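Local coordinates for protein aldehyde dehydrogenase 12 (Zea mays, PDB 6D97) that probably oxidises L-glutamate gamma-semialdehyde to glutamate with NAD+ as the electron acceptor, the last step of proline breakdown in plants, at residues L221-D224 against V230-Q233. Sequence-based numbering, arbitrary orientation.
Sequences LKVD and VMEQ. With NAD (nicotinamide-adenine-dinucleotide), chain E.
The first half of a beta-alpha-beta unit of the NAD-binding Rossmann domain meets here, as Leu221 and Val223 of strand 218-223 receive Met231 from helix 229-240. The contact is apolar: Leu221 CD2 lies 3.6 Å from Met231 CE, and Val223 CG2 lies 3.9 Å from Met231 CG. Bends at chi2 (-47°) and chi3 (-71°) fold the thioether chain back along the sheet, which lets one methionine reach both residues, crossing each at about a right angle. Pro205 of helix 203-214 touches all three side chains, and Phe250 of the next strand touches Leu221 and Met231, so the cluster is buried.

Between Leu221 and Val223, Lys222 points from the opposite face of this parallel sheet toward the cofactor, as the strand's alternation requires. Its NZ donates to the adenosine ribose of NAD, at 2.8 Å from O2B and, weakly, at 3.2 Å from O3B; the carbonyl of Ser253 accepts a further bond from the same nitrogen. A methionine in its place would probably leave both ribose hydroxyls without this donor and the Ser253 carbonyl without its partner. Asp224 N lies 3.4 Å from NAD O3B, while Asp224 OD1 forms a salt bridge with Lys226.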
loop_
_atom_site.group_PDB
_atom_site.type_symbol
_atom_site.label_atom_id
_atom_site.label_comp_id
_atom_site.label_asym_id
_atom_site.label_seq_id
_atom_site.Cartn_x
_atom_site.Cartn_y
_atom_site.Cartn_z
ATOM N N LEU A 221 12.954 3.589 -28.737
ATOM C CA LEU A 221 12.267 4.863 -28.592
ATOM C C LEU A 221 12.174 5.558 -29.941
ATOM O O LEU A 221 13.185 5.731 -30.629
ATOM C CB LEU A 221 12.983 5.763 -27.583
ATOM C CG LEU A 221 12.451 7.195 -27.530
ATOM C CD1 LEU A 221 11.011 7.244 -27.042
ATOM C CD2 LEU A 221 13.335 8.058 -26.656
ATOM N N LYS A 222 10.961 5.951 -30.315
ATOM C CA LYS A 222 10.721 6.693 -31.545
ATOM C C LYS A 222 10.010 7.993 -31.198
ATOM O O LYS A 222 8.922 7.973 -30.611
ATOM C CB LYS A 222 9.895 5.866 -32.532
ATOM C CG LYS A 222 9.688 6.524 -33.885
ATOM C CD LYS A 222 8.208 6.684 -34.185
ATOM C CE LYS A 222 7.973 7.191 -35.599
ATOM N NZ LYS A 222 8.388 8.614 -35.755
ATOM N N VAL A 223 10.628 9.114 -31.554
ATOM C CA VAL A 223 10.050 10.439 -31.373
ATOM C C VAL A 223 9.794 11.027 -32.752
ATOM O O VAL A 223 10.569 10.792 -33.686
ATOM C CB VAL A 223 10.974 11.351 -30.537
ATOM C CG1 VAL A 223 10.359 12.733 -30.342
ATOM C CG2 VAL A 223 11.276 10.697 -29.192
ATOM N N ASP A 224 8.684 11.758 -32.881
ATOM C CA ASP A 224 8.337 12.462 -34.108
ATOM C C ASP A 224 9.554 13.171 -34.676
ATOM O O ASP A 224 10.212 13.954 -33.982
ATOM C CB ASP A 224 7.215 13.471 -33.837
ATOM C CG ASP A 224 6.575 13.994 -35.114
ATOM O OD1 ASP A 224 7.280 14.600 -35.951
ATOM O OD2 ASP A 224 5.357 13.779 -35.289
ATOM N N VAL A 230 15.670 16.678 -29.751
ATOM C CA VAL A 230 15.721 16.942 -28.317
ATOM C C VAL A 230 16.092 15.675 -27.561
ATOM O O VAL A 230 17.050 15.651 -26.779
ATOM C CB VAL A 230 14.381 17.513 -27.826
ATOM C CG1 VAL A 230 14.399 17.666 -26.314
ATOM C CG2 VAL A 230 14.100 18.841 -28.506
ATOM N N MET A 231 15.336 14.596 -27.787
ATOM C CA MET A 231 15.643 13.339 -27.114
ATOM C C MET A 231 16.993 12.792 -27.541
ATOM O O MET A 231 17.646 12.088 -26.765
ATOM C CB MET A 231 14.553 12.303 -27.377
ATOM C CG MET A 231 13.462 12.306 -26.341
ATOM S SD MET A 231 14.055 12.316 -24.635
ATOM C CE MET A 231 14.708 10.657 -24.493
ATOM N N GLU A 232 17.430 13.098 -28.765
ATOM C CA GLU A 232 18.760 12.680 -29.189
ATOM C C GLU A 232 19.826 13.307 -28.298
ATOM O O GLU A 232 20.743 12.623 -27.830
ATOM C CB GLU A 232 18.984 13.053 -30.655
ATOM C CG GLU A 232 20.027 12.194 -31.347
ATOM C CD GLU A 232 21.165 12.999 -31.933
ATOM O OE1 GLU A 232 21.467 12.816 -33.129
ATOM O OE2 GLU A 232 21.757 13.815 -31.197
ATOM N N GLN A 233 19.702 14.610 -28.036
ATOM C CA GLN A 233 20.606 15.275 -27.102
ATOM C C GLN A 233 20.437 14.731 -25.690
ATOM O O GLN A 233 21.420 14.564 -24.960
ATOM C CB GLN A 233 20.367 16.784 -27.129
ATOM C CG GLN A 233 20.551 17.405 -28.502
ATOM C CD GLN A 233 21.948 17.193 -29.048
ATOM O OE1 GLN A 233 22.933 17.626 -28.452
ATOM N NE2 GLN A 233 22.041 16.516 -30.184
HETATM P PA NAD E . 0.484 11.081 -34.311
HETATM O O1A NAD E . -0.475 9.882 -34.025
HETATM O O2A NAD E . 0.435 11.763 -35.588
HETATM O O5B NAD E . 1.945 10.862 -34.331
HETATM C C5B NAD E . 2.619 10.556 -33.134
HETATM C C4B NAD E . 3.772 9.573 -33.306
HETATM O O4B NAD E . 3.347 8.301 -33.762
HETATM C C3B NAD E . 4.846 10.071 -34.218
HETATM O O3B NAD E . 6.090 9.725 -33.744
HETATM C C2B NAD E . 4.547 9.369 -35.472
HETATM O O2B NAD E . 5.680 9.234 -36.242
HETATM C C1B NAD E . 4.049 8.072 -34.956
HETATM N N9A NAD E . 3.199 7.327 -35.861
HETATM C C8A NAD E . 2.236 7.808 -36.729
HETATM N N7A NAD E . 1.660 6.779 -37.361
HETATM C C5A NAD E . 2.222 5.587 -36.913
HETATM C C6A NAD E . 2.028 4.248 -37.197
HETATM N N6A NAD E . 1.042 3.865 -38.169
HETATM N N1A NAD E . 2.755 3.311 -36.572
HETATM C C2A NAD E . 3.693 3.639 -35.647
HETATM N N3A NAD E . 3.913 4.944 -35.340
HETATM C C4A NAD E . 3.204 5.918 -35.946
HETATM O O3 NAD E . 0.433 12.272 -33.453
HETATM P PN NAD E . 0.031 13.745 -33.894
HETATM O O1N NAD E . -0.094 14.492 -32.517
HETATM O O2N NAD E . 1.124 14.401 -34.685
HETATM O O5D NAD E . -1.289 13.845 -34.611
#